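Local structure of S-adenosyl-L-methionine methyl transferase (Ruegeria pomeroyi DSS-3, 3IHT) at residues Pro43-His56 against Glu66-Ser80. The protein binds S-adenosylmethionine in a Rossmann-like fold and probably transfers its methyl group to an acceptor substrate. Sequence-based numbering, arbitrary orientation.
With SAM (S-adenosylmethionine), chain C.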
loop_
_atom_site.group_PDB
_atom_site.type_symbol
_atom_site.label_atom_id
_atom_site.label_comp_id
_atom_site.label_asym_id
_atom_site.label_seq_id
_atom_site.Cartn_x
_atom_site.Cartn_y
_atom_site.Cartn_z
ATOM N N PRO A 43 19.348 -18.267 7.139
ATOM C CA PRO A 43 18.312 -17.712 6.264
ATOM C C PRO A 43 17.560 -16.502 6.795
ATOM O O PRO A 43 17.592 -16.175 7.977
ATOM C CB PRO A 43 17.331 -18.882 6.087
ATOM C CG PRO A 43 17.481 -19.676 7.273
ATOM C CD PRO A 43 18.971 -19.592 7.640
ATOM N N VAL A 44 16.902 -15.847 5.859
ATOM C CA VAL A 44 15.941 -14.798 6.120
ATOM C C VAL A 44 14.565 -15.445 6.125
ATOM O O VAL A 44 14.244 -16.240 5.236
ATOM C CB VAL A 44 16.016 -13.728 5.039
ATOM C CG1 VAL A 44 14.933 -12.666 5.244
ATOM C CG2 VAL A 44 17.481 -13.148 4.932
ATOM N N TYR A 45 13.783 -15.159 7.156
ATOM C CA TYR A 45 12.408 -15.641 7.244
ATOM C C TYR A 45 11.470 -14.484 6.982
ATOM O O TYR A 45 11.561 -13.443 7.641
ATOM C CB TYR A 45 12.073 -16.252 8.625
ATOM C CG TYR A 45 12.759 -17.559 9.013
ATOM C CD1 TYR A 45 13.522 -18.299 8.091
ATOM C CD2 TYR A 45 12.656 -18.056 10.312
ATOM C CE1 TYR A 45 14.159 -19.469 8.444
ATOM C CE2 TYR A 45 13.269 -19.268 10.667
ATOM C CZ TYR A 45 14.018 -19.972 9.719
ATOM O OH TYR A 45 14.663 -21.150 10.052
ATOM N N GLU A 46 10.537 -14.681 6.056
ATOM C CA GLU A 46 9.506 -13.700 5.710
ATOM C C GLU A 46 8.178 -14.240 6.212
ATOM O O GLU A 46 7.675 -15.240 5.687
ATOM C CB GLU A 46 9.486 -13.514 4.180
ATOM C CG GLU A 46 8.329 -12.703 3.604
ATOM C CD GLU A 46 8.439 -11.208 3.850
ATOM O OE1 GLU A 46 9.298 -10.800 4.668
ATOM O OE2 GLU A 46 7.687 -10.435 3.218
ATOM N N LEU A 47 7.621 -13.610 7.247
ATOM C CA LEU A 47 6.394 -14.096 7.860
ATOM C C LEU A 47 5.227 -13.331 7.260
ATOM O O LEU A 47 5.022 -12.125 7.559
ATOM C CB LEU A 47 6.439 -13.940 9.404
ATOM C CG LEU A 47 7.668 -14.558 10.068
ATOM C CD1 LEU A 47 7.585 -14.451 11.616
ATOM C CD2 LEU A 47 7.851 -16.017 9.656
ATOM N N GLY A 48 4.438 -14.016 6.439
ATOM C CA GLY A 48 3.338 -13.381 5.724
ATOM C C GLY A 48 3.760 -12.968 4.334
ATOM O O GLY A 48 4.572 -12.064 4.158
ATOM N N LEU A 49 3.219 -13.607 3.332
ATOM C CA LEU A 49 3.562 -13.269 1.943
ATOM C C LEU A 49 2.687 -12.171 1.373
ATOM O O LEU A 49 3.172 -11.193 0.825
ATOM C CB LEU A 49 3.444 -14.544 1.078
ATOM C CG LEU A 49 3.765 -14.356 -0.405
ATOM C CD1 LEU A 49 5.215 -13.812 -0.637
ATOM C CD2 LEU A 49 3.506 -15.683 -1.170
ATOM N N GLY A 50 1.368 -12.352 1.482
ATOM C CA GLY A 50 0.396 -11.460 0.868
ATOM C C GLY A 50 0.610 -11.246 -0.620
ATOM O O GLY A 50 0.905 -12.189 -1.357
ATOM N N ASN A 51 0.513 -10.001 -1.061
ATOM C CA ASN A 51 0.767 -9.662 -2.463
ATOM C C ASN A 51 2.208 -9.977 -2.867
ATOM O O ASN A 51 2.470 -10.245 -4.038
ATOM C CB ASN A 51 0.467 -8.175 -2.698
ATOM C CG ASN A 51 0.631 -7.758 -4.130
ATOM O OD1 ASN A 51 1.713 -7.327 -4.541
ATOM N ND2 ASN A 51 -0.460 -7.825 -4.896
ATOM N N GLY A 52 3.122 -9.865 -1.925
ATOM C CA GLY A 52 4.505 -10.260 -2.095
ATOM C C GLY A 52 5.502 -9.134 -2.356
ATOM O O GLY A 52 6.648 -9.392 -2.788
ATOM N N ARG A 53 5.120 -7.874 -2.063
ATOM C CA ARG A 53 6.033 -6.747 -2.306
ATOM C C ARG A 53 7.284 -6.742 -1.476
ATOM O O ARG A 53 8.370 -6.496 -2.007
ATOM C CB ARG A 53 5.319 -5.378 -2.228
ATOM C CG ARG A 53 4.230 -5.215 -3.293
ATOM C CD ARG A 53 3.678 -3.793 -3.407
ATOM N NE ARG A 53 2.705 -3.682 -4.478
ATOM C CZ ARG A 53 1.403 -3.950 -4.374
ATOM N NH1 ARG A 53 0.866 -4.365 -3.222
ATOM N NH2 ARG A 53 0.635 -3.822 -5.448
ATOM N N THR A 54 7.189 -7.014 -0.173
ATOM C CA THR A 54 8.408 -7.030 0.636
ATOM C C THR A 54 9.214 -8.261 0.284
ATOM O O THR A 54 10.430 -8.190 0.316
ATOM C CB THR A 54 8.254 -6.943 2.203
ATOM O OG1 THR A 54 7.285 -7.892 2.674
ATOM C CG2 THR A 54 7.906 -5.470 2.653
ATOM N N TYR A 55 8.561 -9.372 -0.035
ATOM C CA TYR A 55 9.302 -10.555 -0.482
ATOM C C TYR A 55 10.113 -10.226 -1.760
ATOM O O TYR A 55 11.291 -10.562 -1.866
ATOM C CB TYR A 55 8.376 -11.732 -0.700
ATOM C CG TYR A 55 9.113 -12.929 -1.294
ATOM C CD1 TYR A 55 10.167 -13.560 -0.617
ATOM C CD2 TYR A 55 8.701 -13.452 -2.498
ATOM C CE1 TYR A 55 10.873 -14.664 -1.204
ATOM C CE2 TYR A 55 9.373 -14.547 -3.112
ATOM C CZ TYR A 55 10.448 -15.156 -2.444
ATOM O OH TYR A 55 11.083 -16.231 -3.059
ATOM N N HIS A 56 9.487 -9.562 -2.701
ATOM C CA HIS A 56 10.146 -9.152 -3.938
ATOM C C HIS A 56 11.347 -8.267 -3.634
ATOM O O HIS A 56 12.411 -8.418 -4.234
ATOM C CB HIS A 56 9.165 -8.408 -4.833
ATOM C CG HIS A 56 9.661 -8.184 -6.240
ATOM N ND1 HIS A 56 10.317 -7.036 -6.626
ATOM C CD2 HIS A 56 9.603 -8.970 -7.344
ATOM C CE1 HIS A 56 10.629 -7.114 -7.911
ATOM N NE2 HIS A 56 10.213 -8.285 -8.367
ATOM N N GLU A 66 19.410 -17.704 1.831
ATOM C CA GLU A 66 18.113 -18.210 1.383
ATOM C C GLU A 66 17.029 -17.370 2.030
ATOM O O GLU A 66 17.248 -16.825 3.129
ATOM C CB GLU A 66 17.918 -19.690 1.793
ATOM C CG GLU A 66 19.039 -20.641 1.382
ATOM C CD GLU A 66 18.637 -22.127 1.408
ATOM O OE1 GLU A 66 18.364 -22.673 2.499
ATOM O OE2 GLU A 66 18.636 -22.760 0.324
ATOM N N ILE A 67 15.874 -17.277 1.381
ATOM C CA ILE A 67 14.697 -16.617 1.986
ATOM C C ILE A 67 13.583 -17.677 2.063
ATOM O O ILE A 67 13.196 -18.231 1.031
ATOM C CB ILE A 67 14.179 -15.402 1.216
ATOM C CG1 ILE A 67 15.273 -14.338 1.002
ATOM C CG2 ILE A 67 12.904 -14.805 1.958
ATOM C CD1 ILE A 67 14.988 -13.351 -0.171
ATOM N N TYR A 68 13.120 -18.009 3.271
ATOM C CA TYR A 68 11.945 -18.865 3.460
ATOM C C TYR A 68 10.726 -18.008 3.787
ATOM O O TYR A 68 10.800 -17.044 4.599
ATOM C CB TYR A 68 12.154 -19.888 4.565
ATOM C CG TYR A 68 13.137 -20.948 4.230
ATOM C CD1 TYR A 68 14.492 -20.706 4.378
ATOM C CD2 TYR A 68 12.732 -22.177 3.700
ATOM C CE1 TYR A 68 15.423 -21.682 4.042
ATOM C CE2 TYR A 68 13.664 -23.137 3.330
ATOM C CZ TYR A 68 15.001 -22.869 3.521
ATOM O OH TYR A 68 15.971 -23.787 3.196
ATOM N N VAL A 69 9.608 -18.347 3.138
ATOM C CA VAL A 69 8.360 -17.627 3.250
ATOM C C VAL A 69 7.345 -18.466 3.996
ATOM O O VAL A 69 7.098 -19.610 3.631
ATOM C CB VAL A 69 7.817 -17.233 1.822
ATOM C CG1 VAL A 69 6.459 -16.588 1.927
ATOM C CG2 VAL A 69 8.767 -16.305 1.119
ATOM N N PHE A 70 6.759 -17.881 5.052
ATOM C CA PHE A 70 5.748 -18.529 5.896
ATOM C C PHE A 70 4.399 -17.918 5.532
ATOM O O PHE A 70 4.225 -16.693 5.577
ATOM C CB PHE A 70 6.024 -18.279 7.378
ATOM C CG PHE A 70 7.283 -18.925 7.899
ATOM C CD1 PHE A 70 8.539 -18.476 7.498
ATOM C CD2 PHE A 70 7.205 -19.942 8.827
ATOM C CE1 PHE A 70 9.693 -19.032 8.002
ATOM C CE2 PHE A 70 8.373 -20.511 9.344
ATOM C CZ PHE A 70 9.595 -20.059 8.945
ATOM N N GLU A 71 3.469 -18.734 5.077
ATOM C CA GLU A 71 2.178 -18.214 4.622
ATOM C C GLU A 71 1.127 -19.325 4.728
ATOM O O GLU A 71 1.426 -20.510 4.545
ATOM C CB GLU A 71 2.300 -17.697 3.158
ATOM C CG GLU A 71 1.044 -17.268 2.502
ATOM C CD GLU A 71 0.303 -16.169 3.289
ATOM O OE1 GLU A 71 0.845 -15.059 3.424
ATOM O OE2 GLU A 71 -0.813 -16.422 3.758
ATOM N N ARG A 72 -0.098 -18.945 5.054
ATOM C CA ARG A 72 -1.187 -19.894 5.191
ATOM C C ARG A 72 -1.882 -20.115 3.852
ATOM O O ARG A 72 -2.343 -21.217 3.588
ATOM C CB ARG A 72 -2.192 -19.452 6.280
ATOM C CG ARG A 72 -2.994 -18.207 5.970
ATOM C CD ARG A 72 -3.704 -17.717 7.244
ATOM N NE ARG A 72 -4.012 -16.297 7.215
ATOM C CZ ARG A 72 -4.444 -15.611 8.269
ATOM N NH1 ARG A 72 -4.586 -16.211 9.442
ATOM N NH2 ARG A 72 -4.711 -14.320 8.154
ATOM N N ALA A 73 -1.926 -19.085 3.001
ATOM C CA ALA A 73 -2.561 -19.203 1.692
ATOM C C ALA A 73 -1.843 -18.340 0.642
ATOM O O ALA A 73 -1.839 -17.120 0.762
ATOM C CB ALA A 73 -4.008 -18.770 1.816
ATOM N N VAL A 74 -1.225 -18.964 -0.355
ATOM C CA VAL A 74 -0.436 -18.199 -1.321
ATOM C C VAL A 74 -1.359 -17.507 -2.338
ATOM O O VAL A 74 -2.113 -18.166 -3.072
ATOM C CB VAL A 74 0.591 -19.074 -2.025
ATOM C CG1 VAL A 74 1.249 -18.359 -3.217
ATOM C CG2 VAL A 74 1.636 -19.595 -0.970
ATOM N N ALA A 75 -1.258 -16.194 -2.409
ATOM C CA ALA A 75 -2.022 -15.414 -3.374
ATOM C C ALA A 75 -1.168 -14.234 -3.816
ATOM O O ALA A 75 -1.650 -13.108 -3.973
ATOM C CB ALA A 75 -3.329 -14.933 -2.719
ATOM N N SER A 76 0.121 -14.487 -4.003
ATOM C CA SER A 76 1.058 -13.447 -4.397
ATOM C C SER A 76 0.946 -13.051 -5.868
ATOM O O SER A 76 0.536 -13.843 -6.716
ATOM C CB SER A 76 2.509 -13.925 -4.139
ATOM O OG SER A 76 2.667 -15.293 -4.530
ATOM N N HIS A 77 1.382 -11.833 -6.166
ATOM C CA HIS A 77 1.557 -11.392 -7.534
ATOM C C HIS A 77 2.559 -12.424 -8.155
ATOM O O HIS A 77 3.484 -12.870 -7.456
ATOM C CB HIS A 77 2.154 -9.990 -7.571
ATOM C CG HIS A 77 2.114 -9.369 -8.923
ATOM N ND1 HIS A 77 3.255 -9.113 -9.656
ATOM C CD2 HIS A 77 1.069 -8.976 -9.697
ATOM C CE1 HIS A 77 2.912 -8.589 -10.820
ATOM N NE2 HIS A 77 1.598 -8.487 -10.862
ATOM N N PRO A 78 2.344 -12.816 -9.409
ATOM C CA PRO A 78 3.065 -14.036 -9.875
ATOM C C PRO A 78 4.600 -13.930 -9.805
ATOM O O PRO A 78 5.243 -14.886 -9.424
ATOM C CB PRO A 78 2.558 -14.201 -11.297
ATOM C CG PRO A 78 1.128 -13.647 -11.211
ATOM C CD PRO A 78 1.308 -12.409 -10.379
ATOM N N ASP A 79 5.151 -12.770 -10.127
ATOM C CA ASP A 79 6.608 -12.537 -10.032
ATOM C C ASP A 79 7.130 -12.373 -8.604
ATOM O O ASP A 79 8.338 -12.123 -8.420
ATOM C CB ASP A 79 7.003 -11.325 -10.858
ATOM C CG ASP A 79 6.400 -10.013 -10.326
ATOM O OD1 ASP A 79 5.769 -10.018 -9.236
ATOM O OD2 ASP A 79 6.519 -9.002 -11.037
ATOM N N SER A 80 6.267 -12.569 -7.603
ATOM C CA SER A 80 6.650 -12.469 -6.209
ATOM C C SER A 80 6.242 -13.722 -5.442
ATOM O O SER A 80 5.860 -13.643 -4.277
ATOM C CB SER A 80 6.011 -11.197 -5.587
ATOM O OG SER A 80 6.255 -10.076 -6.402
HETATM N N SAM C . 4.495 -7.908 3.542
HETATM C CA SAM C . 3.543 -8.267 2.437
HETATM C C SAM C . 3.821 -7.435 1.162
HETATM O O SAM C . 3.105 -7.536 0.135
HETATM O OXT SAM C . 4.718 -6.559 1.194
HETATM C CB SAM C . 2.069 -8.176 2.881
HETATM C CG SAM C . 1.623 -9.256 3.892
HETATM S SD SAM C . -0.178 -9.186 4.305
HETATM C CE SAM C . -0.190 -7.571 5.148
HETATM C "C5'" SAM C . -0.205 -10.384 5.708
HETATM C "C4'" SAM C . -0.010 -11.846 5.332
HETATM O "O4'" SAM C . 0.219 -12.597 6.543
HETATM C "C3'" SAM C . -1.214 -12.489 4.635
HETATM O "O3'" SAM C . -0.854 -13.107 3.399
HETATM C "C2'" SAM C . -1.763 -13.486 5.651
HETATM O "O2'" SAM C . -2.424 -14.660 5.141
HETATM C "C1'" SAM C . -0.505 -13.822 6.436
HETATM N N9 SAM C . -0.807 -14.373 7.784
HETATM C C8 SAM C . -1.477 -13.730 8.809
HETATM N N7 SAM C . -1.533 -14.560 9.882
HETATM C C5 SAM C . -0.920 -15.726 9.559
HETATM C C6 SAM C . -0.690 -16.893 10.288
HETATM N N6 SAM C . -1.148 -17.042 11.554
HETATM N N1 SAM C . 0.021 -17.902 9.663
HETATM C C2 SAM C . 0.477 -17.809 8.365
HETATM N N3 SAM C . 0.229 -16.644 7.638
HETATM C C4 SAM C . -0.445 -15.623 8.241
HETATM O O HOH W 1 -0.003 -14.725 -0.503
HETATM O O HOH W 2 12.804 -17.645 -1.602
#
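V69 pushes CG2 over one face of the Y55 ring, 3.9 Å from the Y55 centroid, while its CG1 rests on L49 CB. I67 CG2 meets the edge of the same ring, 3.8 Å from Y55 CE1, and S80 O lies at its edge near CD2. With chi1 at 180°, L49 swings CG away from its own N and into the hollow between V69, S76 and S80: CD1 lies near V69 CG1 and S80 O, CD2 against the CB and OG of S76. On the other face of the sheet L47 CD2 sits over the F70 ring, 3.7 Å from the F70 centroid, and F70 CE1 lies 3.5 Å above the Y45 plane, offset toward the rim, the two planes at 57°. Between these layers, strands 44-47 and 67-71 of a Rossmann-like beta-alpha-beta unit run parallel, joined by five backbone hydrogen bonds. At the N-cap of helix 53-61, G52 has no side chain, so S80 CB can come within 3.4 Å of G52 O; H77 N donates a hydrogen bond to N51 O. At the strands' C-terminal ends, glycine-rich turn 48-52 and E71 form one side of the SAM pocket, which D91, I92 and D113 help complete. E71 OE1 takes L49 N (2.8 Å) through its anti lone pair and also accepts SAM O3' (2.6 Å), while E71 OE2 receives SAM O2'. G52, R53 and T54 offer backbone N-H groups to the SAM carboxylate. The acidic side chain thus ties loop to ribose, and the helix start probably helps stabilise the carboxylate's negative charge.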